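Local coordinates for pngf-ii (Elizabethkingia meningoseptica, PDB 4R4X), which is a peptide:N-glycosidase that removes N-linked glycans from glycoproteins, probably by hydrolysing the side-chain amide bond of the glycosylated asparagine, at residues 28-33 with 54-59; 429-434 with 519-524; 218-223 with 341-346; 321-326 with 465-470; 409-414 with 506-511. All blocks are in the same frame, centred on the assembly; numbering follows the deposited sequence. Where two conformers were deposited one is given.

Contact 1: 28-33 with 54-59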
# COMPACT_ATOMS: atom_id res chain seq x y z
N ASN A 28 -12.08 -39.58 15.34
CA ASN A 28 -12.87 -40.78 15.56
C ASN A 28 -13.52 -41.14 14.23
O ASN A 28 -13.27 -40.46 13.23
CB ASN A 28 -13.89 -40.58 16.71
CG ASN A 28 -14.81 -39.38 16.51
OD1 ASN A 28 -15.05 -38.58 17.42
ND2 ASN A 28 -15.33 -39.25 15.35
N SER A 29 -14.36 -42.17 14.20
CA SER A 29 -14.92 -42.62 12.93
C SER A 29 -15.89 -41.62 12.27
O SER A 29 -16.20 -41.80 11.10
CB SER A 29 -15.60 -43.98 13.08
OG SER A 29 -16.69 -43.90 13.97
N ASP A 30 -16.35 -40.60 12.99
CA ASP A 30 -17.31 -39.62 12.46
C ASP A 30 -16.69 -38.28 11.99
O ASP A 30 -17.14 -37.71 11.00
CB ASP A 30 -18.37 -39.27 13.51
CG ASP A 30 -19.17 -40.49 13.97
OD1 ASP A 30 -19.73 -41.18 13.10
OD2 ASP A 30 -19.23 -40.74 15.19
N LYS A 31 -15.69 -37.81 12.73
CA LYS A 31 -15.12 -36.47 12.55
C LYS A 31 -13.63 -36.49 12.85
O LYS A 31 -13.20 -37.20 13.76
CB LYS A 31 -15.73 -35.48 13.55
CG LYS A 31 -17.22 -35.24 13.42
CD LYS A 31 -17.49 -34.19 12.36
CE LYS A 31 -18.90 -34.30 11.81
NZ LYS A 31 -19.16 -33.05 11.06
N THR A 32 -12.84 -35.69 12.13
CA THR A 32 -11.47 -35.41 12.58
C THR A 32 -11.14 -33.92 12.53
O THR A 32 -11.62 -33.18 11.66
CB THR A 32 -10.36 -36.26 11.89
OG1 THR A 32 -9.47 -35.47 11.08
CG2 THR A 32 -10.90 -37.35 11.12
N LEU A 33 -10.36 -33.52 13.53
CA LEU A 33 -9.97 -32.13 13.73
C LEU A 33 -8.45 -32.06 13.61
O LEU A 33 -7.76 -32.89 14.19
CB LEU A 33 -10.44 -31.66 15.11
CG LEU A 33 -9.85 -30.33 15.57
CD1 LEU A 33 -10.51 -29.24 14.78
CD2 LEU A 33 -10.04 -30.13 17.07
N ASN A 54 -15.67 -34.23 7.95
CA ASN A 54 -16.86 -35.00 8.25
C ASN A 54 -16.69 -36.33 7.54
O ASN A 54 -16.65 -36.36 6.32
CB ASN A 54 -18.10 -34.26 7.75
CG ASN A 54 -19.39 -35.04 8.02
OD1 ASN A 54 -19.36 -36.26 8.20
ND2 ASN A 54 -20.51 -34.33 8.04
N ARG A 55 -16.53 -37.40 8.31
CA ARG A 55 -16.17 -38.68 7.71
C ARG A 55 -17.38 -39.37 7.05
O ARG A 55 -17.19 -40.31 6.28
CB ARG A 55 -15.53 -39.59 8.75
CG ARG A 55 -14.18 -39.10 9.26
CD ARG A 55 -13.09 -39.14 8.18
NE ARG A 55 -11.83 -38.60 8.67
CZ ARG A 55 -10.75 -38.40 7.91
NH1 ARG A 55 -10.74 -38.74 6.62
NH2 ARG A 55 -9.64 -37.92 8.43
N LYS A 56 -18.59 -38.90 7.32
CA LYS A 56 -19.81 -39.45 6.68
C LYS A 56 -19.86 -39.11 5.19
O LYS A 56 -20.26 -39.93 4.37
CB LYS A 56 -21.08 -38.92 7.36
CG LYS A 56 -21.61 -39.71 8.56
CD LYS A 56 -20.53 -40.15 9.55
CE LYS A 56 -20.11 -41.60 9.30
NZ LYS A 56 -18.78 -41.97 9.86
N ASN A 57 -19.46 -37.90 4.84
CA ASN A 57 -19.56 -37.42 3.46
C ASN A 57 -18.26 -36.85 2.88
O ASN A 57 -18.24 -36.33 1.76
CB ASN A 57 -20.74 -36.42 3.32
CG ASN A 57 -20.62 -35.17 4.19
OD1 ASN A 57 -21.54 -34.37 4.23
ND2 ASN A 57 -19.51 -34.97 4.88
N ASN A 58 -17.17 -36.98 3.63
CA ASN A 58 -15.89 -36.37 3.24
C ASN A 58 -15.95 -34.87 2.96
O ASN A 58 -15.17 -34.36 2.18
CB ASN A 58 -15.23 -37.16 2.10
CG ASN A 58 -14.64 -38.48 2.59
OD1 ASN A 58 -14.60 -38.76 3.78
ND2 ASN A 58 -14.18 -39.31 1.65
N GLU A 59 -16.84 -34.15 3.62
CA GLU A 59 -16.81 -32.70 3.55
C GLU A 59 -15.63 -32.20 4.38
O GLU A 59 -15.57 -32.44 5.58
CB GLU A 59 -18.11 -32.08 4.06
CG GLU A 59 -18.13 -30.56 3.90
CD GLU A 59 -19.53 -29.97 3.81
OE1 GLU A 59 -20.51 -30.67 4.14
OE2 GLU A 59 -19.66 -28.78 3.42
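Arg-55 sets off with CG opposite its carbonyl carbon, which lays CG beside Asp-30 O, and its chain then bends at chi2 (-67°). Lys-31 bends at chi2 as well (-83°), and this turns its chain over towards Asn-54. The side chains of Lys-31 and Asn-54 cross obliquely on one face of the sheet, and Lys-31 NZ comes 3.6 Å from Asn-54 CG. Their residues form an antiparallel non-hydrogen-bonded pair. Lys-56 folds back at both chi2 and chi3, so its amino group returns to segment 28-33. There Lys-56 NZ makes a weak salt bridge with Asp-30 OD1 at 3.5 Å. Lys-56 NZ also lies 2.9 Å from Ser-29 O.

The backbone supplies the firmer link. Arg-55 N donates to Asp-30 O at 2.8 Å. The first side-chain carbon of Arg-55 rests on the loop, with CB 3.3 Å from Ser-29 O. The guanidinium of Arg-55 is held by Gln-130, through NH2.

Asn-54 OD1 accepts from Lys-56 N at 2.9 Å. This fixes the rotation of the amide. Glu-52, a zinc ligand, lies on the strand that ends at Asn-54, and the Lys-31 side chain is about 5 Å from a bound zinc ion. The arrangement is an Asx turn at the end of a strand, where the connection between antiparallel strands 48-54 and 59-65 packs on the start of strand 31-36 and the turn before it.

Contact 2: 429-434 with 519-524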
# COMPACT_ATOMS: atom_id res chain seq x y z
N GLY A 429 4.86 22.99 -19.03
CA GLY A 429 4.99 23.88 -20.20
C GLY A 429 4.91 22.98 -21.41
O GLY A 429 5.91 22.41 -21.83
N GLY A 430 3.71 22.80 -21.96
CA GLY A 430 3.45 21.69 -22.87
C GLY A 430 3.68 21.93 -24.35
O GLY A 430 2.79 21.65 -25.16
N TRP A 431 4.85 22.45 -24.70
CA TRP A 431 5.26 22.60 -26.10
C TRP A 431 6.74 22.25 -26.17
O TRP A 431 7.39 22.05 -25.13
CB TRP A 431 4.93 24.02 -26.63
CG TRP A 431 5.83 25.14 -26.13
CD1 TRP A 431 6.84 25.77 -26.84
CD2 TRP A 431 5.79 25.79 -24.85
NE1 TRP A 431 7.43 26.74 -26.06
CE2 TRP A 431 6.81 26.78 -24.85
CE3 TRP A 431 4.99 25.65 -23.71
CZ2 TRP A 431 7.06 27.60 -23.74
CZ3 TRP A 431 5.22 26.47 -22.62
CH2 TRP A 431 6.25 27.44 -22.64
N GLY A 432 7.28 22.17 -27.38
CA GLY A 432 8.64 21.70 -27.61
C GLY A 432 9.77 22.41 -26.89
O GLY A 432 10.82 21.81 -26.65
N ALA A 433 9.56 23.68 -26.57
CA ALA A 433 10.52 24.48 -25.79
C ALA A 433 9.94 24.83 -24.43
O ALA A 433 10.34 25.82 -23.83
CB ALA A 433 10.86 25.78 -26.53
N GLY A 434 8.97 24.05 -23.96
CA GLY A 434 8.40 24.27 -22.63
C GLY A 434 9.02 23.30 -21.64
O GLY A 434 9.54 22.26 -22.03
N ALA A 519 11.28 30.45 -20.82
CA ALA A 519 10.52 31.65 -21.19
C ALA A 519 9.15 31.27 -21.76
O ALA A 519 9.01 30.19 -22.34
CB ALA A 519 11.30 32.46 -22.22
N PRO A 520 8.14 32.14 -21.58
CA PRO A 520 6.83 31.85 -22.16
C PRO A 520 6.83 31.89 -23.69
O PRO A 520 7.75 32.43 -24.29
CB PRO A 520 5.91 32.95 -21.60
CG PRO A 520 6.81 33.98 -20.99
CD PRO A 520 8.13 33.32 -20.69
N GLU A 521 5.81 31.29 -24.27
CA GLU A 521 5.60 31.27 -25.71
C GLU A 521 4.14 31.65 -25.89
O GLU A 521 3.27 30.87 -25.56
CB GLU A 521 5.85 29.87 -26.24
CG GLU A 521 5.95 29.75 -27.75
CD GLU A 521 7.39 29.78 -28.22
OE1 GLU A 521 8.19 28.87 -27.86
OE2 GLU A 521 7.71 30.75 -28.93
N GLY A 522 3.87 32.87 -26.35
CA GLY A 522 2.49 33.35 -26.40
C GLY A 522 1.81 33.27 -25.03
O GLY A 522 2.38 33.67 -24.02
N SER A 523 0.62 32.69 -24.99
CA SER A 523 -0.08 32.52 -23.72
C SER A 523 0.41 31.28 -22.94
O SER A 523 -0.10 31.02 -21.87
CB SER A 523 -1.59 32.38 -23.97
OG SER A 523 -1.88 31.16 -24.64
N SER A 524 1.38 30.54 -23.49
CA SER A 524 1.87 29.31 -22.85
C SER A 524 3.03 29.65 -21.92
O SER A 524 3.94 30.38 -22.30
CB SER A 524 2.33 28.30 -23.90
OG SER A 524 1.24 27.93 -24.72
O HOH W 1 9.51 27.67 -21.56
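Trp-431 reaches across to Glu-521, Ser-524 and Ala-519, and packing over its ring makes up most of the contact. Its CG occupies the crowded position between the backbone N and the carbonyl carbon (chi1 74°). From there the indole folds back over its own loop and also meets segment 519-524. One face lies on Gly-434 CA and the backbone of Ala-433. The opposite face takes Glu-521 CB, which is 3.5 Å from Trp-431 NE1 and sits towards the rim of the ring. On this same face Ser-524 CB makes a CH-pi contact, 4.1 Å from the centroid of the six-membered ring of Trp-431. Ala-519 O comes to the ring edge, 3.5 Å from Trp-431 CZ2.

One direct polar bond joins the segments. Trp-431 NE1 donates to Glu-521 OE1 at 2.9 Å, but the bond is bent (128°) and weak. The carboxylate plane stands 84° from the ring.

A water adds a second polar link. It donates to Ala-433 O at 3.0 Å and to Ala-519 O at 2.7 Å.

Backbone bonds shape each loop separately. Gly-434 N donates to Trp-431 O in a type I beta turn. Glu-521 and Ser-524 bond both ways in a type II' turn. The arrangement is a pair of surface loops packed through one tryptophan, at the same end of adjacent antiparallel strands 416-428 and 527-537.

Contact 3: 218-223 with 341-346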
# COMPACT_ATOMS: atom_id res chain seq x y z
N LEU A 218 -12.23 15.92 -0.43
CA LEU A 218 -11.55 15.96 0.87
C LEU A 218 -12.42 15.32 1.95
O LEU A 218 -13.62 15.50 1.94
CB LEU A 218 -11.30 17.42 1.25
CG LEU A 218 -10.34 17.65 2.42
CD1 LEU A 218 -8.93 17.43 1.94
CD2 LEU A 218 -10.44 19.06 2.99
N LYS A 219 -11.81 14.59 2.88
CA LYS A 219 -12.54 14.13 4.05
C LYS A 219 -11.64 14.06 5.27
O LYS A 219 -10.41 14.18 5.16
CB LYS A 219 -13.23 12.79 3.81
CG LYS A 219 -12.31 11.62 3.57
CD LYS A 219 -12.98 10.26 3.83
CE LYS A 219 -14.30 10.08 3.13
NZ LYS A 219 -14.87 8.72 3.34
N LYS A 220 -12.27 13.89 6.42
CA LYS A 220 -11.54 13.66 7.66
C LYS A 220 -11.49 12.15 7.89
O LYS A 220 -12.51 11.45 7.73
CB LYS A 220 -12.24 14.32 8.85
CG LYS A 220 -12.19 15.84 8.86
CD LYS A 220 -12.63 16.44 10.20
CE LYS A 220 -14.03 15.97 10.59
NZ LYS A 220 -14.75 16.92 11.50
N VAL A 221 -10.30 11.64 8.21
CA VAL A 221 -10.15 10.24 8.54
C VAL A 221 -9.31 10.07 9.81
O VAL A 221 -8.33 10.78 10.02
CB VAL A 221 -9.53 9.40 7.38
CG1 VAL A 221 -10.34 9.57 6.11
CG2 VAL A 221 -8.10 9.80 7.10
N LYS A 222 -9.72 9.12 10.66
CA LYS A 222 -9.00 8.88 11.89
C LYS A 222 -7.90 7.83 11.68
O LYS A 222 -8.17 6.74 11.22
CB LYS A 222 -9.96 8.47 13.02
CG LYS A 222 -9.25 8.21 14.34
CD LYS A 222 -8.27 9.33 14.73
CE LYS A 222 -7.75 9.20 16.16
NZ LYS A 222 -6.80 8.06 16.29
N ILE A 223 -6.67 8.19 11.98
CA ILE A 223 -5.52 7.30 11.85
C ILE A 223 -5.13 6.83 13.23
O ILE A 223 -4.90 7.65 14.12
CB ILE A 223 -4.31 8.05 11.26
CG1 ILE A 223 -4.71 8.76 9.96
CG2 ILE A 223 -3.13 7.10 11.05
CD1 ILE A 223 -5.19 7.81 8.88
N GLY A 341 -1.96 8.64 14.90
CA GLY A 341 -2.88 8.99 15.98
C GLY A 341 -3.63 10.30 15.80
O GLY A 341 -4.01 10.93 16.78
N LYS A 342 -3.82 10.73 14.56
CA LYS A 342 -4.47 12.00 14.27
C LYS A 342 -5.72 11.78 13.46
O LYS A 342 -5.81 10.83 12.67
CB LYS A 342 -3.58 12.89 13.42
CG LYS A 342 -2.34 13.41 14.11
CD LYS A 342 -1.86 14.66 13.42
CE LYS A 342 -0.84 15.40 14.26
NZ LYS A 342 0.53 14.95 13.93
N GLU A 343 -6.66 12.69 13.64
CA GLU A 343 -7.74 12.84 12.68
C GLU A 343 -7.20 13.80 11.61
O GLU A 343 -6.94 14.98 11.89
CB GLU A 343 -9.01 13.36 13.35
CG GLU A 343 -10.18 13.46 12.38
CD GLU A 343 -11.51 13.74 13.08
OE1 GLU A 343 -11.53 14.50 14.07
OE2 GLU A 343 -12.53 13.20 12.62
N ILE A 344 -7.00 13.29 10.41
CA ILE A 344 -6.35 14.07 9.35
C ILE A 344 -7.35 14.49 8.30
O ILE A 344 -8.34 13.79 8.08
CB ILE A 344 -5.22 13.27 8.68
CG1 ILE A 344 -5.78 12.08 7.88
CG2 ILE A 344 -4.23 12.82 9.73
CD1 ILE A 344 -4.73 11.23 7.17
N LEU A 345 -7.10 15.65 7.69
CA LEU A 345 -7.78 16.03 6.47
C LEU A 345 -6.95 15.48 5.30
O LEU A 345 -5.80 15.91 5.09
CB LEU A 345 -7.87 17.55 6.35
CG LEU A 345 -8.77 18.24 7.38
CD1 LEU A 345 -8.49 19.74 7.42
CD2 LEU A 345 -10.23 18.00 7.04
N ILE A 346 -7.57 14.57 4.54
CA ILE A 346 -6.92 13.90 3.40
C ILE A 346 -7.76 14.09 2.13
O ILE A 346 -9.00 14.00 2.15
CB ILE A 346 -6.64 12.40 3.69
CG1 ILE A 346 -6.04 11.69 2.46
CG2 ILE A 346 -7.90 11.67 4.13
CD1 ILE A 346 -5.33 10.40 2.80
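Val-221, Ile-344, Ile-346 and Ile-223 form the apolar centre. Val-221 CG2 lies between its own backbone N and carbonyl carbon. It meets Ile-344 CG1, which takes the same position on its own residue (chi1 68°), at a tight 3.3 Å. The same Val-221 methyl touches Ile-346 CG2 at 3.5 Å. Ile-344 CD1 continues the row and reaches Ile-223 CG1 at 3.7 Å. Ile-253 of the next strand adjoins this cluster, and Val-190 of strand 186-196 touches Ile-346.

On the other face Leu-345 lies alongside Lys-220, both pointing the same way. Leu-345 CD2 is close-packed against Lys-220 CG, at 3.4 Å. Leu-218 adjoins Leu-345 here, and Tyr-263 of helix 262-268 touches both leucines.

The backbones run antiparallel between these faces. Lys-219 with Ile-346 and Val-221 with Ile-344 are hydrogen-bonded pairs, each with two bonds. Ile-223 N adds a fifth bond, to Lys-342 O at 2.9 Å. CA-H...O contacts lie between them, such as Lys-220 CA to Ile-344 O.

Charge collects at the outer edge. Lys-220 NZ is 4.5 Å from Glu-343 OE2, beyond salt-bridge range. Lys-222 bends at chi2 and chi4 so that its NZ donates to Ile-223 O at 2.9 Å, from above the carbonyl plane. On the face of Val-221, Lys-219 NZ bonds to Val-190 O. This is the two-faced strand pairing of an antiparallel beta sandwich, consistent with the jelly-roll fold of the PNGase F family.

Contact 4: 321-326 with 465-470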
# COMPACT_ATOMS: atom_id res chain seq x y z
N ASN A 321 -4.06 -3.35 -26.75
CA ASN A 321 -5.18 -3.74 -25.90
C ASN A 321 -5.06 -2.93 -24.62
O ASN A 321 -4.16 -3.16 -23.83
CB ASN A 321 -5.17 -5.24 -25.61
CG ASN A 321 -5.33 -6.07 -26.87
OD1 ASN A 321 -6.24 -5.86 -27.67
ND2 ASN A 321 -4.44 -7.04 -27.06
N TRP A 322 -5.94 -1.95 -24.47
CA TRP A 322 -5.79 -0.94 -23.43
C TRP A 322 -6.11 -1.53 -22.09
O TRP A 322 -6.96 -2.42 -21.97
CB TRP A 322 -6.71 0.27 -23.70
CG TRP A 322 -6.61 0.83 -25.10
CD1 TRP A 322 -7.60 0.82 -26.04
CD2 TRP A 322 -5.47 1.47 -25.71
NE1 TRP A 322 -7.15 1.43 -27.19
CE2 TRP A 322 -5.85 1.82 -27.02
CE3 TRP A 322 -4.18 1.80 -25.28
CZ2 TRP A 322 -4.99 2.47 -27.90
CZ3 TRP A 322 -3.33 2.44 -26.16
CH2 TRP A 322 -3.74 2.78 -27.45
N HIS A 323 -5.43 -1.03 -21.08
CA HIS A 323 -5.77 -1.40 -19.72
C HIS A 323 -7.04 -0.68 -19.29
O HIS A 323 -7.44 0.31 -19.89
CB HIS A 323 -4.64 -1.04 -18.76
CG HIS A 323 -3.38 -1.76 -19.05
ND1 HIS A 323 -3.34 -3.13 -19.23
CD2 HIS A 323 -2.12 -1.31 -19.21
CE1 HIS A 323 -2.08 -3.49 -19.47
NE2 HIS A 323 -1.33 -2.41 -19.44
N ASN A 324 -7.66 -1.19 -18.23
CA ASN A 324 -8.97 -0.69 -17.76
C ASN A 324 -8.92 0.45 -16.77
O ASN A 324 -9.85 1.28 -16.72
CB ASN A 324 -9.77 -1.87 -17.18
CG ASN A 324 -10.15 -2.86 -18.27
OD1 ASN A 324 -10.43 -2.47 -19.40
ND2 ASN A 324 -10.15 -4.14 -17.95
N ASN A 325 -7.87 0.49 -15.97
CA ASN A 325 -7.69 1.57 -15.00
C ASN A 325 -6.21 1.63 -14.57
O ASN A 325 -5.42 0.76 -14.93
CB ASN A 325 -8.61 1.36 -13.79
CG ASN A 325 -8.34 0.06 -13.08
OD1 ASN A 325 -7.28 -0.14 -12.51
ND2 ASN A 325 -9.31 -0.85 -13.11
N THR A 326 -5.86 2.69 -13.85
CA THR A 326 -4.49 2.95 -13.48
C THR A 326 -4.35 2.83 -11.98
O THR A 326 -5.08 3.50 -11.26
CB THR A 326 -4.03 4.37 -13.80
OG1 THR A 326 -4.65 4.81 -15.01
CG2 THR A 326 -2.51 4.41 -13.89
N ARG A 465 2.40 2.83 -22.54
CA ARG A 465 1.55 3.12 -23.71
C ARG A 465 0.12 2.57 -23.59
O ARG A 465 -0.83 3.25 -23.98
CB ARG A 465 2.24 2.59 -24.97
CG ARG A 465 1.50 2.88 -26.26
CD ARG A 465 1.60 4.34 -26.63
NE ARG A 465 0.80 4.67 -27.81
CZ ARG A 465 -0.48 5.03 -27.80
NH1 ARG A 465 -1.17 5.11 -26.67
NH2 ARG A 465 -1.07 5.31 -28.96
N LEU A 466 -0.03 1.38 -23.02
CA LEU A 466 -1.32 0.69 -22.99
C LEU A 466 -2.29 1.27 -21.93
O LEU A 466 -3.47 0.89 -21.88
CB LEU A 466 -1.13 -0.81 -22.77
CG LEU A 466 -0.43 -1.58 -23.89
CD1 LEU A 466 -0.30 -3.07 -23.55
CD2 LEU A 466 -1.14 -1.39 -25.23
N PHE A 467 -1.78 2.16 -21.10
CA PHE A 467 -2.64 2.93 -20.18
C PHE A 467 -3.22 4.17 -20.86
O PHE A 467 -4.05 4.85 -20.26
CB PHE A 467 -1.87 3.35 -18.92
CG PHE A 467 -1.42 2.21 -18.06
CD1 PHE A 467 -2.25 1.68 -17.06
CD2 PHE A 467 -0.17 1.63 -18.25
CE1 PHE A 467 -1.84 0.63 -16.28
CE2 PHE A 467 0.25 0.57 -17.47
CZ PHE A 467 -0.58 0.08 -16.45
N ASN A 468 -2.82 4.46 -22.11
CA ASN A 468 -3.00 5.80 -22.69
C ASN A 468 -3.75 5.79 -24.04
O ASN A 468 -3.23 6.28 -25.04
CB ASN A 468 -1.63 6.49 -22.89
CG ASN A 468 -1.03 7.01 -21.58
OD1 ASN A 468 -1.39 8.09 -21.10
ND2 ASN A 468 -0.11 6.27 -21.02
N PRO A 469 -4.99 5.29 -24.06
CA PRO A 469 -5.69 5.22 -25.33
C PRO A 469 -5.88 6.54 -26.09
O PRO A 469 -5.77 6.54 -27.32
CB PRO A 469 -7.05 4.59 -24.96
CG PRO A 469 -7.23 4.90 -23.51
CD PRO A 469 -5.84 4.83 -22.94
N ALA A 470 -6.12 7.65 -25.39
CA ALA A 470 -6.39 8.93 -26.02
C ALA A 470 -5.13 9.78 -26.24
O ALA A 470 -5.23 10.94 -26.60
CB ALA A 470 -7.42 9.71 -25.20
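Trp-322 carries the largest share of the contact and lies against Pro-469. Pro-469 CA sits 3.5 Å from the centroid of the six-membered ring of Trp-322, only 2° off the ring normal. Pro-469 CB lies over the same face, at the bond shared by the two rings, 3.6 Å from Trp-322 CD2. The Arg-465 carbonyl meets the ring edge instead, with its O 3.4 Å from Trp-322 CZ3. Trp-322 NE1 is held by Ile-315 O, which fixes the rotation of the indole.

Leu-466 presents its carbonyl to the backbone of His-323. His-323 N donates to Leu-466 O at 2.9 Å in a nearly straight bond. The side chain of Leu-466 rests on Asn-321, with CD2 3.8 Å from Asn-321 O.

His-323 has CG anti to its carbonyl carbon (chi1 -62°), and this brings its ring edge to Phe-467. His-323 CD2 lies over the centre of the Phe-467 face, 3.5 Å from CZ of that ring. This edge-to-face pair has its planes 51° apart. Asn-325 O meets the rim of Phe-467 in its plane.

The arrangement is a junction between loops of the two PNGase F domain regions, in which Trp-322 and His-323 pack on the 3-10 segment 465-467 and on Pro-469.

Contact 5: 409-414 with 506-511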
# COMPACT_ATOMS: atom_id res chain seq x y z
N ASP A 409 12.35 30.32 5.38
CA ASP A 409 13.07 30.40 6.65
C ASP A 409 12.19 29.61 7.64
O ASP A 409 10.98 29.72 7.59
CB ASP A 409 13.17 31.89 7.08
CG ASP A 409 14.02 32.12 8.33
OD1 ASP A 409 14.98 31.36 8.56
OD2 ASP A 409 13.75 33.10 9.08
N PHE A 410 12.82 28.84 8.53
CA PHE A 410 12.12 28.10 9.58
C PHE A 410 13.02 27.96 10.82
O PHE A 410 14.24 28.14 10.74
CB PHE A 410 11.70 26.71 9.09
CG PHE A 410 12.83 25.90 8.54
CD1 PHE A 410 13.20 26.02 7.21
CD2 PHE A 410 13.55 25.03 9.36
CE1 PHE A 410 14.24 25.29 6.70
CE2 PHE A 410 14.61 24.32 8.85
CZ PHE A 410 14.95 24.45 7.52
N ILE A 411 12.41 27.62 11.94
CA ILE A 411 13.14 27.53 13.21
C ILE A 411 13.06 26.14 13.76
O ILE A 411 11.98 25.58 13.92
CB ILE A 411 12.54 28.52 14.24
CG1 ILE A 411 12.65 29.95 13.72
CG2 ILE A 411 13.27 28.40 15.57
CD1 ILE A 411 11.73 30.93 14.42
N LEU A 412 14.22 25.55 14.05
CA LEU A 412 14.25 24.25 14.72
C LEU A 412 14.48 24.47 16.20
O LEU A 412 15.36 25.25 16.57
CB LEU A 412 15.40 23.39 14.18
CG LEU A 412 15.30 23.02 12.71
CD1 LEU A 412 16.56 22.28 12.34
CD2 LEU A 412 14.05 22.19 12.43
N THR A 413 13.70 23.79 17.05
CA THR A 413 13.87 23.94 18.50
C THR A 413 14.84 22.91 19.08
O THR A 413 15.27 23.02 20.21
CB THR A 413 12.52 23.90 19.23
OG1 THR A 413 11.87 22.66 19.00
CG2 THR A 413 11.64 25.04 18.77
N LYS A 414 15.20 21.92 18.28
CA LYS A 414 16.06 20.86 18.73
C LYS A 414 16.94 20.45 17.54
O LYS A 414 16.47 20.51 16.40
CB LYS A 414 15.16 19.70 19.20
CG LYS A 414 15.84 18.37 19.49
CD LYS A 414 16.43 18.33 20.89
CE LYS A 414 16.68 16.90 21.34
NZ LYS A 414 17.60 16.84 22.51
N ALA A 506 19.84 23.22 16.25
CA ALA A 506 18.70 24.04 16.64
C ALA A 506 18.91 25.52 16.23
O ALA A 506 20.04 26.01 16.17
CB ALA A 506 18.47 23.92 18.14
N GLY A 507 17.83 26.22 15.92
CA GLY A 507 17.92 27.62 15.51
C GLY A 507 17.39 27.82 14.11
O GLY A 507 16.70 26.96 13.56
N LYS A 508 17.70 28.97 13.54
CA LYS A 508 17.09 29.40 12.30
C LYS A 508 17.82 28.79 11.12
O LYS A 508 19.04 28.71 11.13
CB LYS A 508 17.15 30.92 12.17
CG LYS A 508 16.10 31.63 13.01
CD LYS A 508 15.49 32.86 12.32
CE LYS A 508 14.02 33.01 12.68
NZ LYS A 508 13.59 34.43 12.83
N HIS A 509 17.07 28.40 10.10
CA HIS A 509 17.64 27.89 8.87
C HIS A 509 16.84 28.39 7.69
O HIS A 509 15.69 28.82 7.84
CB HIS A 509 17.66 26.36 8.88
CG HIS A 509 18.60 25.78 9.90
ND1 HIS A 509 19.95 25.64 9.67
CD2 HIS A 509 18.38 25.32 11.15
CE1 HIS A 509 20.53 25.13 10.74
NE2 HIS A 509 19.59 24.93 11.66
N THR A 510 17.45 28.37 6.52
CA THR A 510 16.76 28.67 5.27
C THR A 510 16.98 27.57 4.24
O THR A 510 18.06 26.96 4.16
CB THR A 510 17.26 29.99 4.65
OG1 THR A 510 18.64 29.84 4.28
CG2 THR A 510 17.05 31.15 5.61
N ILE A 511 15.95 27.27 3.48
CA ILE A 511 16.13 26.37 2.35
C ILE A 511 15.67 27.16 1.14
O ILE A 511 14.72 27.95 1.22
CB ILE A 511 15.37 25.05 2.52
CG1 ILE A 511 16.08 24.17 3.54
CG2 ILE A 511 15.31 24.31 1.18
CD1 ILE A 511 15.28 22.95 4.02
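Phe-410 and Leu-412 pack against His-509 and Ile-511 on the more buried face. Phe-410 CG lies between the backbone N and the carbonyl carbon (chi1 54°), which swings the ring back over the partner strand. Phe-410 CZ then touches His-509 CB at 3.6 Å, and Phe-410 CE1 meets Ile-511 CD1 at 3.7 Å. Leu-412 CD1 reaches His-509 CD2 at 3.7 Å, the two side chains crossing at about a right angle. The imidazole is fixed at both nitrogens: NE2 bonds to Asn-505 O and ND1 to Asp-447 OD2.

Backbone hydrogen bonds set the antiparallel register. Phe-410 with His-509 and Leu-412 with Gly-507 are the hydrogen-bonded pairs; the shortest bond runs from Gly-507 N to Leu-412 O at 2.7 Å. Strand 406-412 is outermost in a four-stranded antiparallel sheet. Phe-410 and Leu-412 also touch strands 378-384 and 527-537 of the nine-stranded sheet, so this face packs as in a beta sandwich.

Charged and aliphatic groups share the other face. Lys-508 bends along its chain, and its CE lies 3.5 Å from Ile-411 CG1. Lys-508 NZ forms only a long salt bridge with Asp-409 OD2, at 4.0 Å.

Contact 1 stands apart, in the N-terminal domain region. Its nearest atoms are about 34 Å or more from those of every other contact, and its centre is 76 Å from that of contact 2. It is the contact beside the zinc ion bound by Glu-52 and Asp-159. The other four lie in the PNGase F regions and do not touch one another. Contact 3 belongs to the N-terminal region of this pair, contacts 2 and 5 to the C-terminal region, and contact 4 joins the two. Contact 4 comes within about 13 Å of contact 2 and 16 Å of contact 3 (nearest atoms). Contacts 3 and 5 approach to about 15 Å.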